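Local coordinates for protein pseudoalteromonas arctica PAMC 21717 (Pseudoalteromonas arctica, PDB 5YL7) that acts as a cold-active, calcium-binding serine protease of the subtilase family, hydrolysing peptide bonds in protein substrates, at residues A[220-225]-A[232-237]; A[240-245]-A[312-317]; A[5-10]-A[272-277]; A[111-116]-A[121-126]. One frame throughout, in Å; residues are numbered along the deposited sequence.

Contact 1: residues A[220-225]-A[232-237]; sequences NVASVG and YYSNYG
Ser234 OG is gripped from two directions. It accepts the backbone N-H of Ser223, with Ser223 N 3.0 Å from Ser234 OG and the bond almost straight at 177°. It gives its own proton to the neighbouring carbonyl, Asn235 O, 2.9 Å from Ser234 OG. That carbonyl receives it in its plane, on a lone pair. One hydroxyl therefore accepts a strand amide, and its bond to Asn235 O holds its own rotation. The turn of the side chain follows from chi1 -173°, which sets OG opposite the backbone N and aims it at the strand.

Ala222 packs beside this hydroxyl, its CB 3.6 Å from Ser234 OG. A hydroxyl pair lies beside it. Ser223 OG and Tyr233 OH are 2.8 Å apart and hydrogen-bonded. The Tyr233 hydroxyl also bonds to Gly247 O, so it links the strand to a further loop. Ser223 CB touches the phenol as well, 3.9 Å from Tyr233 CE1. On its far side the Tyr233 ring turns an edge to the face of Tyr232, with Tyr233 CD2 above the centre of that ring.

Asn235 is bonded through its side-chain amide to Asp205, Ala200 and Asp203. All five touching residues are buried, and Thr280 of helix 280-297 packs on both serines. Along strand 219-224, Val221 pairs with Ile198 and Ala200, while Ala222 pairs with Val242 and Ala244. The Ser234 hydroxyl thus probably takes the place of a neighbouring strand's carbonyl for Ser223 N, near the end of the strand next to the edge of the parallel sheet in the subtilisin-like alpha/beta fold.

Contact 2: residues A[240-245]-A[312-317]; sequences IDVAAP and STTRSF. With CA (calcium ion), chain F.
An edge strand of the parallel sheet, 242-245, meets the loop that follows helix 303-312: Val242 and Ala243 lie against Thr314 and Phe317. The contact is apolar throughout, with no hydrogen bond across it. Val242 CG1 and Thr314 CG2 touch methyl to methyl at 3.8 Å. The threonine methyl reaches the strand because chi1 of 55° sets CG2 opposite the carbonyl carbon. Its hydroxyl, OG1, instead bonds to Thr326 OG1. Ala243 CB lies at the edge of the Phe317 ring, near its plane, 3.8 Å from Phe317 CE1. The ring is thus met at its rim and not over a face.

Next to Val242, Asp241 holds a calcium ion with both carboxylate oxygens. Asp241 OD2 is 2.4 Å from the calcium and Asp241 OD1 is 2.8 Å from it, an uneven bidentate grip. Five waters, Val218 and Glu307 complete the site. Each carboxylate oxygen has a further partner: Asn220 N bonds to OD2 and Lys311 NZ to OD1. These would be expected to offset part of the negative charge beside the ion.

Glu307 and Lys311 belong to helix 303-312, so the ion ties that helix to Asp241. Val224 of strand 219-224 packs on Ala243 and Phe317, Val329 on Val242, and helix 280-297 covers Ala244 and Pro245.

Contact 3: residues A[5-10]-A[272-277]; sequences DPRFDD and DSYGYS. With CA (calcium ion), chain C.
A type I turn from Asp5 to Phe8, closed by Phe8 N to Asp5 O at 3.0 Å, presents Arg7 to Tyr274 and Tyr276 of strand 272-277. The arginine chain bends at chi2 (-64°) and chi3 (-67°), which folds its guanidinium back beside Asp10. There Arg7 NE forms a salt bridge with Asp10 OD2 at 2.7 Å, in the guanidinium plane and on the anti lone pair of the oxygen. From the same side of the group Arg7 NH2 makes a weak hydrogen bond to Tyr276 OH, 3.4 Å away at the guanidinium edge. A water accepts from Arg7 NH2 at 3.1 Å and donates to Tyr274 O. Asp10 CB also lies against the phenol oxygen, 3.3 Å from Tyr276 OH, while Arg7 NH1 lies near Tyr274 CB. A leucine in place of Arg7 would probably leave the Asp10 carboxylate without its cation and break the water link to the strand.

Asp5, at the head of the turn, binds a calcium ion through OD2. Strand 272-277 pairs antiparallel with strand 258-263, whose Leu259 packs against Arg7, Asp10 and Tyr276. The N-terminal loop ahead of helix 12-15 thereby lies against this two-stranded sheet.

Contact 4: residues A[111-116]-A[121-126]; sequences VTNNGE and VAYNAK. With CA (calcium ion), chain C.
Val111, the residue before the Thr112-Tyr123 contact, turns its carbonyl to a calcium ion, with Val111 O 2.3 Å from the metal. Thr112 then packs on Tyr123. Its methyl makes a CH-pi contact over the ring face, with CG2 3.7 Å from the centroid of Tyr123 and 16° off the ring normal. Chi1 of -61° puts OG1 beside the backbone N and turns CG2 away from it, over the ring. OG1 lies against the ring's root, 3.1 Å from Tyr123 CB. The hydroxyl bonds to Ala110. A water joins the backbones, accepting from Thr112 N at 2.9 Å and donating to Tyr123 O at 2.8 Å. With an alanine in place of Tyr123, the Thr112 methyl would probably lose its aromatic face and a gap would open beside the calcium loop.

This loop, between helix 100-109 and strand 126-131, resembles the strong calcium site of subtilisins. Asn113 comes next, its backbone at positive phi. Its ND2 is 4.1 Å from Tyr123 OH, a loose approach without a bond, and its main polar partner is Asn4. Asn114 OD1 binds the calcium at 2.5 Å. After Gly115, the carbonyl of Glu116 also binds it. Asp5, Asp49 and Val118 complete the site.

Contact 1 is fully buried, contact 2 partly so, and contacts 3 and 4 lie at the surface. Contacts 1 and 2 share the parallel sheet, since strands 219-224 and 242-245 are neighbours in it. The inner strand is met by hydroxyls, the edge strand by methyls and a ring edge. Contacts 3 and 4 share one calcium ion, and Asp5 OD1 also accepts the backbone N-H of Asn113. Contact 3 relies on charge and water, contact 4 on an aromatic face and water. The calcium of contact 2 is a separate ion. The centres of contacts 1 and 4 are about 26 Å apart.

Contact 1: residues A[220-225]-A[232-237]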
loop_
_atom_site.group_PDB
_atom_site.type_symbol
_atom_site.label_atom_id
_atom_site.label_comp_id
_atom_site.label_asym_id
_atom_site.label_seq_id
_atom_site.Cartn_x
_atom_site.Cartn_y
_atom_site.Cartn_z
ATOM N N ASN A 220 3.376 10.475 3.696
ATOM C CA ASN A 220 2.521 10.709 2.535
ATOM C C ASN A 220 3.360 10.631 1.290
ATOM O O ASN A 220 4.453 11.247 1.195
ATOM C CB ASN A 220 1.829 12.079 2.630
ATOM C CG ASN A 220 0.670 12.180 1.685
ATOM O OD1 ASN A 220 0.055 11.222 1.309
ATOM N ND2 ASN A 220 0.323 13.453 1.323
ATOM N N VAL A 221 2.896 9.817 0.342
ATOM C CA VAL A 221 3.746 9.338 -0.777
ATOM C C VAL A 221 3.166 9.791 -2.114
ATOM O O VAL A 221 2.028 9.468 -2.473
ATOM C CB VAL A 221 3.804 7.816 -0.739
ATOM C CG1 VAL A 221 4.694 7.283 -1.870
ATOM C CG2 VAL A 221 4.332 7.330 0.603
ATOM N N ALA A 222 4.035 10.512 -2.854
ATOM C CA ALA A 222 3.763 10.880 -4.277
ATOM C C ALA A 222 4.284 9.765 -5.162
ATOM O O ALA A 222 5.125 8.946 -4.812
ATOM C CB ALA A 222 4.417 12.201 -4.609
ATOM N N SER A 223 3.795 9.741 -6.416
ATOM C CA SER A 223 4.140 8.734 -7.376
ATOM C C SER A 223 5.042 9.225 -8.488
ATOM O O SER A 223 4.712 10.314 -9.067
ATOM C CB SER A 223 2.897 8.193 -8.024
ATOM O OG SER A 223 3.232 7.289 -9.080
ATOM N N VAL A 224 6.106 8.534 -8.809
ATOM C CA VAL A 224 6.884 8.711 -10.027
ATOM C C VAL A 224 6.557 7.642 -11.003
ATOM O O VAL A 224 6.192 6.497 -10.699
ATOM C CB VAL A 224 8.382 8.834 -9.818
ATOM C CG1 VAL A 224 8.721 10.062 -8.970
ATOM C CG2 VAL A 224 8.977 7.583 -9.214
ATOM N N GLY A 225 6.754 7.972 -12.287
ATOM C CA GLY A 225 6.738 6.971 -13.373
ATOM C C GLY A 225 8.072 6.375 -13.580
ATOM O O GLY A 225 9.073 6.663 -12.927
ATOM N N TYR A 232 1.872 11.626 -14.065
ATOM C CA TYR A 232 1.000 12.737 -14.460
ATOM C C TYR A 232 -0.136 12.970 -13.520
ATOM O O TYR A 232 -0.591 14.134 -13.365
ATOM C CB TYR A 232 0.470 12.517 -15.881
ATOM C CG TYR A 232 -0.287 11.241 -16.108
ATOM C CD1 TYR A 232 -1.647 11.142 -15.914
ATOM C CD2 TYR A 232 0.368 10.061 -16.541
ATOM C CE1 TYR A 232 -2.345 9.995 -16.173
ATOM C CE2 TYR A 232 -0.287 8.925 -16.817
ATOM C CZ TYR A 232 -1.653 8.858 -16.641
ATOM O OH TYR A 232 -2.418 7.715 -16.936
ATOM N N TYR A 233 -0.703 11.962 -12.888
ATOM C CA TYR A 233 -1.855 12.068 -12.022
ATOM C C TYR A 233 -1.473 12.399 -10.557
ATOM O O TYR A 233 -2.399 12.611 -9.782
ATOM C CB TYR A 233 -2.654 10.743 -12.041
ATOM C CG TYR A 233 -1.780 9.566 -11.661
ATOM C CD1 TYR A 233 -1.404 9.358 -10.343
ATOM C CD2 TYR A 233 -1.208 8.704 -12.607
ATOM C CE1 TYR A 233 -0.495 8.373 -10.001
ATOM C CE2 TYR A 233 -0.332 7.736 -12.279
ATOM C CZ TYR A 233 0.094 7.586 -10.995
ATOM O OH TYR A 233 1.001 6.618 -10.609
ATOM N N SER A 234 -0.200 12.320 -10.206
ATOM C CA SER A 234 0.082 12.341 -8.768
ATOM C C SER A 234 -0.213 13.683 -8.174
ATOM O O SER A 234 0.177 14.740 -8.686
ATOM C CB SER A 234 1.544 12.069 -8.604
ATOM O OG SER A 234 1.820 11.924 -7.155
ATOM N N ASN A 235 -0.819 13.682 -7.000
ATOM C CA ASN A 235 -0.845 14.876 -6.163
ATOM C C ASN A 235 0.535 15.239 -5.724
ATOM O O ASN A 235 1.488 14.423 -5.781
ATOM C CB ASN A 235 -1.812 14.693 -5.010
ATOM C CG ASN A 235 -3.258 14.640 -5.396
ATOM O OD1 ASN A 235 -3.654 15.058 -6.489
ATOM N ND2 ASN A 235 -4.100 14.099 -4.508
ATOM N N TYR A 236 0.666 16.461 -5.254
ATOM C CA TYR A 236 1.971 17.041 -4.941
ATOM C C TYR A 236 1.764 18.218 -3.967
ATOM O O TYR A 236 0.638 18.704 -3.930
ATOM C CB TYR A 236 2.709 17.529 -6.233
ATOM C CG TYR A 236 1.933 18.518 -6.996
ATOM C CD1 TYR A 236 1.779 19.878 -6.566
ATOM C CD2 TYR A 236 1.067 18.104 -8.024
ATOM C CE1 TYR A 236 0.885 20.786 -7.196
ATOM C CE2 TYR A 236 0.255 18.989 -8.719
ATOM C CZ TYR A 236 0.102 20.278 -8.253
ATOM O OH TYR A 236 -0.827 21.099 -8.936
ATOM N N GLY A 237 2.758 18.590 -3.237
ATOM C CA GLY A 237 2.618 19.705 -2.260
ATOM C C GLY A 237 3.516 19.538 -1.110
ATOM O O GLY A 237 4.315 18.561 -1.021
#

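Contact 2: residues A[240-245]-A[312-317]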
loop_
_atom_site.group_PDB
_atom_site.type_symbol
_atom_site.label_atom_id
_atom_site.label_comp_id
_atom_site.label_asym_id
_atom_site.label_seq_id
_atom_site.Cartn_x
_atom_site.Cartn_y
_atom_site.Cartn_z
ATOM N N ILE A 240 3.859 16.220 1.044
ATOM C CA ILE A 240 4.465 14.957 0.502
ATOM C C ILE A 240 5.767 14.806 1.238
ATOM O O ILE A 240 6.606 15.749 1.330
ATOM C CB ILE A 240 4.744 15.083 -0.990
ATOM C CG1 ILE A 240 3.409 15.307 -1.799
ATOM C CG2 ILE A 240 5.426 13.805 -1.477
ATOM C CD1 ILE A 240 2.399 14.291 -1.752
ATOM N N ASP A 241 5.988 13.582 1.759
ATOM C CA ASP A 241 7.243 13.290 2.415
ATOM C C ASP A 241 8.271 12.755 1.504
ATOM O O ASP A 241 9.482 13.130 1.524
ATOM C CB ASP A 241 6.977 12.286 3.543
ATOM C CG ASP A 241 6.106 12.890 4.613
ATOM O OD1 ASP A 241 6.539 13.959 5.199
ATOM O OD2 ASP A 241 5.013 12.394 4.961
ATOM N N VAL A 242 7.894 11.788 0.645
ATOM C CA VAL A 242 8.769 11.067 -0.305
ATOM C C VAL A 242 7.966 10.687 -1.529
ATOM O O VAL A 242 6.733 10.737 -1.508
ATOM C CB VAL A 242 9.370 9.784 0.318
ATOM C CG1 VAL A 242 10.207 10.089 1.568
ATOM C CG2 VAL A 242 8.277 8.778 0.653
ATOM N N ALA A 243 8.679 10.283 -2.581
ATOM C CA ALA A 243 8.075 9.687 -3.726
ATOM C C ALA A 243 8.521 8.269 -3.917
ATOM O O ALA A 243 9.607 7.889 -3.484
ATOM C CB ALA A 243 8.392 10.494 -4.967
ATOM N N ALA A 244 7.739 7.516 -4.682
ATOM C CA ALA A 244 8.109 6.130 -5.045
ATOM C C ALA A 244 7.441 5.816 -6.372
ATOM O O ALA A 244 6.449 6.483 -6.722
ATOM C CB ALA A 244 7.733 5.156 -3.934
ATOM N N PRO A 245 7.871 4.768 -7.074
ATOM C CA PRO A 245 7.206 4.426 -8.316
ATOM C C PRO A 245 5.807 3.970 -8.126
ATOM O O PRO A 245 5.528 2.968 -7.460
ATOM C CB PRO A 245 8.133 3.303 -8.875
ATOM C CG PRO A 245 8.803 2.779 -7.718
ATOM C CD PRO A 245 9.054 3.926 -6.825
ATOM N N SER A 312 15.212 10.931 4.843
ATOM C CA SER A 312 16.595 11.447 4.842
ATOM C C SER A 312 17.487 10.719 3.891
ATOM O O SER A 312 18.612 11.172 3.666
ATOM C CB SER A 312 17.166 11.408 6.255
ATOM O OG SER A 312 16.406 12.071 7.241
ATOM N N THR A 313 17.086 9.571 3.355
ATOM C CA THR A 313 17.906 8.720 2.500
ATOM C C THR A 313 17.445 8.627 1.075
ATOM O O THR A 313 17.908 7.793 0.324
ATOM C CB THR A 313 18.072 7.307 3.108
ATOM O OG1 THR A 313 16.780 6.685 3.137
ATOM C CG2 THR A 313 18.656 7.361 4.500
ATOM N N THR A 314 16.498 9.476 0.677
ATOM C CA THR A 314 15.988 9.421 -0.683
ATOM C C THR A 314 17.117 9.858 -1.694
ATOM O O THR A 314 18.082 10.558 -1.308
ATOM C CB THR A 314 14.793 10.338 -0.900
ATOM O OG1 THR A 314 15.156 11.675 -0.504
ATOM C CG2 THR A 314 13.595 9.925 -0.168
ATOM N N ARG A 315 16.913 9.472 -2.896
ATOM C CA ARG A 315 17.814 9.815 -4.007
ATOM C C ARG A 315 17.152 10.830 -4.889
ATOM O O ARG A 315 15.964 11.143 -4.798
ATOM C CB ARG A 315 18.198 8.563 -4.811
ATOM C CG ARG A 315 17.075 8.005 -5.726
ATOM C CD ARG A 315 17.395 6.818 -6.492
ATOM N NE ARG A 315 16.206 6.395 -7.158
ATOM C CZ ARG A 315 15.773 6.630 -8.346
ATOM N NH1 ARG A 315 14.822 5.865 -8.853
ATOM N NH2 ARG A 315 16.185 7.624 -9.158
ATOM N N SER A 316 17.952 11.469 -5.769
ATOM C CA SER A 316 17.517 12.522 -6.635
ATOM C C SER A 316 16.477 12.076 -7.641
ATOM O O SER A 316 16.498 10.940 -8.105
ATOM C CB SER A 316 18.699 13.170 -7.403
ATOM O OG SER A 316 19.641 13.780 -6.502
ATOM N N PHE A 317 15.693 13.038 -8.056
ATOM C CA PHE A 317 14.783 12.846 -9.167
ATOM C C PHE A 317 15.518 13.014 -10.525
ATOM O O PHE A 317 16.061 14.095 -10.717
ATOM C CB PHE A 317 13.626 13.830 -9.117
ATOM C CG PHE A 317 12.703 13.672 -7.942
ATOM C CD1 PHE A 317 11.778 12.650 -7.891
ATOM C CD2 PHE A 317 12.776 14.580 -6.910
ATOM C CE1 PHE A 317 10.962 12.571 -6.783
ATOM C CE2 PHE A 317 11.972 14.456 -5.791
ATOM C CZ PHE A 317 11.080 13.476 -5.752
HETATM CA CA CA F . 4.655 13.368 7.137
HETATM O O HOH W 1 5.090 15.792 5.669
HETATM O O HOH W 2 5.635 15.385 7.938
HETATM O O HOH W 3 3.368 14.806 5.627
HETATM O O HOH W 4 2.373 13.953 8.077
HETATM O O HOH W 5 4.588 13.004 9.637
#

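Contact 3: residues A[5-10]-A[272-277]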
loop_
_atom_site.group_PDB
_atom_site.type_symbol
_atom_site.label_atom_id
_atom_site.label_comp_id
_atom_site.label_asym_id
_atom_site.label_seq_id
_atom_site.Cartn_x
_atom_site.Cartn_y
_atom_site.Cartn_z
ATOM N N ASP A 5 12.173 -14.954 -9.473
ATOM C CA ASP A 5 10.830 -14.924 -9.987
ATOM C C ASP A 5 10.802 -14.503 -11.461
ATOM O O ASP A 5 11.426 -13.499 -11.786
ATOM C CB ASP A 5 9.980 -13.991 -9.087
ATOM C CG ASP A 5 10.078 -14.377 -7.641
ATOM O OD1 ASP A 5 11.119 -14.086 -7.045
ATOM O OD2 ASP A 5 9.187 -15.041 -7.076
ATOM N N PRO A 6 10.032 -15.199 -12.306
ATOM C CA PRO A 6 10.183 -14.976 -13.729
ATOM C C PRO A 6 9.681 -13.634 -14.188
ATOM O O PRO A 6 10.082 -13.149 -15.241
ATOM C CB PRO A 6 9.383 -16.110 -14.354
ATOM C CG PRO A 6 8.451 -16.552 -13.197
ATOM C CD PRO A 6 9.229 -16.408 -11.973
ATOM N N ARG A 7 8.756 -12.991 -13.464
ATOM C CA ARG A 7 8.326 -11.649 -13.802
ATOM C C ARG A 7 9.129 -10.531 -13.148
ATOM O O ARG A 7 8.792 -9.348 -13.357
ATOM C CB ARG A 7 6.831 -11.479 -13.509
ATOM C CG ARG A 7 5.953 -12.449 -14.224
ATOM C CD ARG A 7 5.977 -12.323 -15.678
ATOM N NE ARG A 7 5.402 -11.107 -16.162
ATOM C CZ ARG A 7 4.147 -10.854 -16.374
ATOM N NH1 ARG A 7 3.176 -11.704 -16.072
ATOM N NH2 ARG A 7 3.799 -9.651 -16.872
ATOM N N PHE A 8 10.144 -10.803 -12.373
ATOM C CA PHE A 8 10.976 -9.763 -11.750
ATOM C C PHE A 8 11.462 -8.787 -12.735
ATOM O O PHE A 8 11.432 -7.577 -12.486
ATOM C CB PHE A 8 12.124 -10.375 -10.969
ATOM C CG PHE A 8 13.007 -9.351 -10.343
ATOM C CD1 PHE A 8 12.661 -8.645 -9.203
ATOM C CD2 PHE A 8 14.205 -9.055 -10.968
ATOM C CE1 PHE A 8 13.531 -7.680 -8.726
ATOM C CE2 PHE A 8 15.043 -8.121 -10.487
ATOM C CZ PHE A 8 14.722 -7.431 -9.380
ATOM N N ASP A 9 11.931 -9.213 -13.906
ATOM C CA ASP A 9 12.457 -8.262 -14.831
ATOM C C ASP A 9 11.430 -7.257 -15.341
ATOM O O ASP A 9 11.773 -6.123 -15.717
ATOM C CB ASP A 9 13.105 -8.964 -16.092
ATOM C CG ASP A 9 14.460 -9.568 -15.778
ATOM O OD1 ASP A 9 15.068 -9.394 -14.679
ATOM O OD2 ASP A 9 14.867 -10.336 -16.676
ATOM N N ASP A 10 10.150 -7.633 -15.356
ATOM C CA ASP A 10 9.070 -6.731 -15.702
ATOM C C ASP A 10 8.784 -5.693 -14.564
ATOM O O ASP A 10 8.160 -4.675 -14.839
ATOM C CB ASP A 10 7.755 -7.512 -16.024
ATOM C CG ASP A 10 7.798 -8.339 -17.316
ATOM O OD1 ASP A 10 8.525 -7.872 -18.209
ATOM O OD2 ASP A 10 7.176 -9.401 -17.344
ATOM N N ASP A 272 -6.241 -16.625 -10.562
ATOM C CA ASP A 272 -5.100 -15.776 -10.253
ATOM C C ASP A 272 -4.570 -15.186 -11.569
ATOM O O ASP A 272 -4.438 -15.894 -12.575
ATOM C CB ASP A 272 -4.029 -16.509 -9.540
ATOM C CG ASP A 272 -4.400 -16.994 -8.128
ATOM O OD1 ASP A 272 -5.301 -16.390 -7.518
ATOM O OD2 ASP A 272 -3.632 -17.855 -7.613
ATOM N N SER A 273 -4.064 -13.946 -11.500
ATOM C CA SER A 273 -3.334 -13.349 -12.624
ATOM C C SER A 273 -2.267 -12.432 -12.094
ATOM O O SER A 273 -2.101 -12.256 -10.858
ATOM C CB SER A 273 -4.333 -12.687 -13.519
ATOM O OG SER A 273 -4.919 -11.568 -12.871
ATOM N N TYR A 274 -1.545 -11.790 -12.998
ATOM C CA TYR A 274 -0.627 -10.698 -12.707
ATOM C C TYR A 274 -0.992 -9.549 -13.511
ATOM O O TYR A 274 -1.354 -9.727 -14.708
ATOM C CB TYR A 274 0.826 -11.085 -12.940
ATOM C CG TYR A 274 1.246 -12.303 -12.176
ATOM C CD1 TYR A 274 1.592 -12.277 -10.829
ATOM C CD2 TYR A 274 1.236 -13.594 -12.791
ATOM C CE1 TYR A 274 1.847 -13.426 -10.115
ATOM C CE2 TYR A 274 1.458 -14.715 -12.025
ATOM C CZ TYR A 274 1.844 -14.615 -10.726
ATOM O OH TYR A 274 2.107 -15.719 -9.946
ATOM N N GLY A 275 -1.024 -8.341 -13.006
ATOM C CA GLY A 275 -1.459 -7.200 -13.751
ATOM C C GLY A 275 -0.718 -5.939 -13.387
ATOM O O GLY A 275 -0.144 -5.793 -12.312
ATOM N N TYR A 276 -0.643 -5.048 -14.412
ATOM C CA TYR A 276 -0.025 -3.744 -14.258
ATOM C C TYR A 276 -1.052 -2.703 -13.947
ATOM O O TYR A 276 -2.015 -2.555 -14.653
ATOM C CB TYR A 276 0.729 -3.306 -15.558
ATOM C CG TYR A 276 1.826 -4.165 -16.022
ATOM C CD1 TYR A 276 3.143 -4.029 -15.585
ATOM C CD2 TYR A 276 1.579 -5.132 -17.002
ATOM C CE1 TYR A 276 4.171 -4.838 -16.079
ATOM C CE2 TYR A 276 2.620 -5.930 -17.492
ATOM C CZ TYR A 276 3.843 -5.749 -17.049
ATOM O OH TYR A 276 4.935 -6.533 -17.504
ATOM N N SER A 277 -0.830 -1.966 -12.832
ATOM C CA SER A 277 -1.741 -0.931 -12.380
ATOM C C SER A 277 -0.956 0.336 -12.157
ATOM O O SER A 277 0.273 0.333 -12.183
ATOM C CB SER A 277 -2.450 -1.327 -11.111
ATOM O OG SER A 277 -3.446 -2.356 -11.364
HETATM CA CA CA C . 6.857 -15.106 -6.728
HETATM O O HOH W 6 0.716 -9.235 -17.059
#

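Contact 4: residues A[111-116]-A[121-126]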
loop_
_atom_site.group_PDB
_atom_site.type_symbol
_atom_site.label_atom_id
_atom_site.label_comp_id
_atom_site.label_asym_id
_atom_site.label_seq_id
_atom_site.Cartn_x
_atom_site.Cartn_y
_atom_site.Cartn_z
ATOM N N VAL A 111 5.207 -13.558 -2.531
ATOM C CA VAL A 111 6.157 -14.643 -2.258
ATOM C C VAL A 111 7.255 -14.621 -3.291
ATOM O O VAL A 111 6.963 -14.595 -4.484
ATOM C CB VAL A 111 5.430 -15.962 -2.222
ATOM C CG1 VAL A 111 6.506 -17.091 -1.981
ATOM C CG2 VAL A 111 4.325 -16.065 -1.178
ATOM N N THR A 112 8.481 -14.547 -2.859
ATOM C CA THR A 112 9.628 -14.268 -3.680
ATOM C C THR A 112 10.607 -15.488 -3.621
ATOM O O THR A 112 10.683 -16.185 -2.637
ATOM C CB THR A 112 10.244 -12.961 -3.216
ATOM O OG1 THR A 112 9.223 -11.941 -3.400
ATOM C CG2 THR A 112 11.437 -12.519 -3.977
ATOM N N ASN A 113 11.342 -15.599 -4.734
ATOM C CA ASN A 113 12.322 -16.732 -4.877
ATOM C C ASN A 113 11.639 -17.996 -4.900
ATOM O O ASN A 113 12.269 -19.035 -4.555
ATOM C CB ASN A 113 13.381 -16.691 -3.794
ATOM C CG ASN A 113 14.431 -15.810 -4.173
ATOM O OD1 ASN A 113 14.903 -15.869 -5.332
ATOM N ND2 ASN A 113 14.918 -15.062 -3.186
ATOM N N ASN A 114 10.396 -18.079 -5.356
ATOM C CA ASN A 114 9.639 -19.316 -5.520
ATOM C C ASN A 114 9.501 -19.742 -6.978
ATOM O O ASN A 114 8.678 -20.571 -7.310
ATOM C CB ASN A 114 8.279 -19.285 -4.794
ATOM C CG ASN A 114 7.318 -18.251 -5.407
ATOM O OD1 ASN A 114 7.753 -17.307 -6.095
ATOM N ND2 ASN A 114 6.038 -18.450 -5.216
ATOM N N GLY A 115 10.243 -19.094 -7.878
ATOM C CA GLY A 115 10.209 -19.471 -9.242
ATOM C C GLY A 115 8.987 -19.259 -10.001
ATOM O O GLY A 115 8.711 -19.795 -11.102
ATOM N N GLU A 116 8.083 -18.385 -9.431
ATOM C CA GLU A 116 6.740 -18.196 -9.907
ATOM C C GLU A 116 6.391 -16.680 -9.869
ATOM O O GLU A 116 6.736 -16.069 -8.863
ATOM C CB GLU A 116 5.715 -18.926 -9.016
ATOM C CG GLU A 116 4.311 -18.861 -9.465
ATOM C CD GLU A 116 3.383 -19.746 -8.590
ATOM O OE1 GLU A 116 2.154 -19.655 -8.852
ATOM O OE2 GLU A 116 3.902 -20.455 -7.654
ATOM N N VAL A 121 8.387 -6.291 -2.173
ATOM C CA VAL A 121 9.418 -5.419 -1.630
ATOM C C VAL A 121 9.955 -5.951 -0.338
ATOM O O VAL A 121 11.180 -5.939 -0.119
ATOM C CB VAL A 121 8.820 -4.003 -1.458
ATOM C CG1 VAL A 121 9.797 -3.101 -0.740
ATOM C CG2 VAL A 121 8.451 -3.419 -2.820
ATOM N N ALA A 122 9.079 -6.327 0.578
ATOM C CA ALA A 122 9.444 -6.874 1.886
ATOM C C ALA A 122 8.981 -8.306 1.919
ATOM O O ALA A 122 8.096 -8.691 2.669
ATOM C CB ALA A 122 8.885 -6.063 3.024
ATOM N N TYR A 123 9.654 -9.166 1.115
ATOM C CA TYR A 123 9.139 -10.475 0.785
ATOM C C TYR A 123 9.253 -11.501 1.920
ATOM O O TYR A 123 8.591 -12.576 1.797
ATOM C CB TYR A 123 9.726 -11.001 -0.507
ATOM C CG TYR A 123 11.217 -11.098 -0.555
ATOM C CD1 TYR A 123 11.902 -12.154 0.064
ATOM C CD2 TYR A 123 11.962 -10.222 -1.243
ATOM C CE1 TYR A 123 13.282 -12.311 -0.065
ATOM C CE2 TYR A 123 13.331 -10.326 -1.361
ATOM C CZ TYR A 123 13.950 -11.405 -0.796
ATOM O OH TYR A 123 15.334 -11.563 -1.013
ATOM N N ASN A 124 9.972 -11.192 2.978
ATOM C CA ASN A 124 9.946 -12.076 4.194
ATOM C C ASN A 124 9.139 -11.490 5.329
ATOM O O ASN A 124 9.059 -12.075 6.377
ATOM C CB ASN A 124 11.367 -12.418 4.627
ATOM C CG ASN A 124 12.020 -13.451 3.762
ATOM O OD1 ASN A 124 11.398 -14.330 3.214
ATOM N ND2 ASN A 124 13.300 -13.229 3.515
ATOM N N ALA A 125 8.443 -10.337 5.075
ATOM C CA ALA A 125 7.442 -9.842 6.004
ATOM C C ALA A 125 6.197 -10.656 5.835
ATOM O O ALA A 125 6.038 -11.459 4.924
ATOM C CB ALA A 125 7.193 -8.363 5.770
ATOM N N LYS A 126 5.186 -10.367 6.651
ATOM C CA LYS A 126 3.864 -10.904 6.516
ATOM C C LYS A 126 2.834 -9.781 6.485
ATOM O O LYS A 126 3.084 -8.691 7.120
ATOM C CB LYS A 126 3.495 -11.820 7.669
ATOM C CG LYS A 126 4.395 -12.986 7.801
ATOM C CD LYS A 126 4.172 -13.989 6.716
ATOM C CE LYS A 126 4.554 -15.443 7.189
ATOM N NZ LYS A 126 5.992 -15.558 7.315
HETATM CA CA CA C . 6.857 -15.106 -6.728
HETATM O O HOH W 7 8.821 -14.738 0.052
#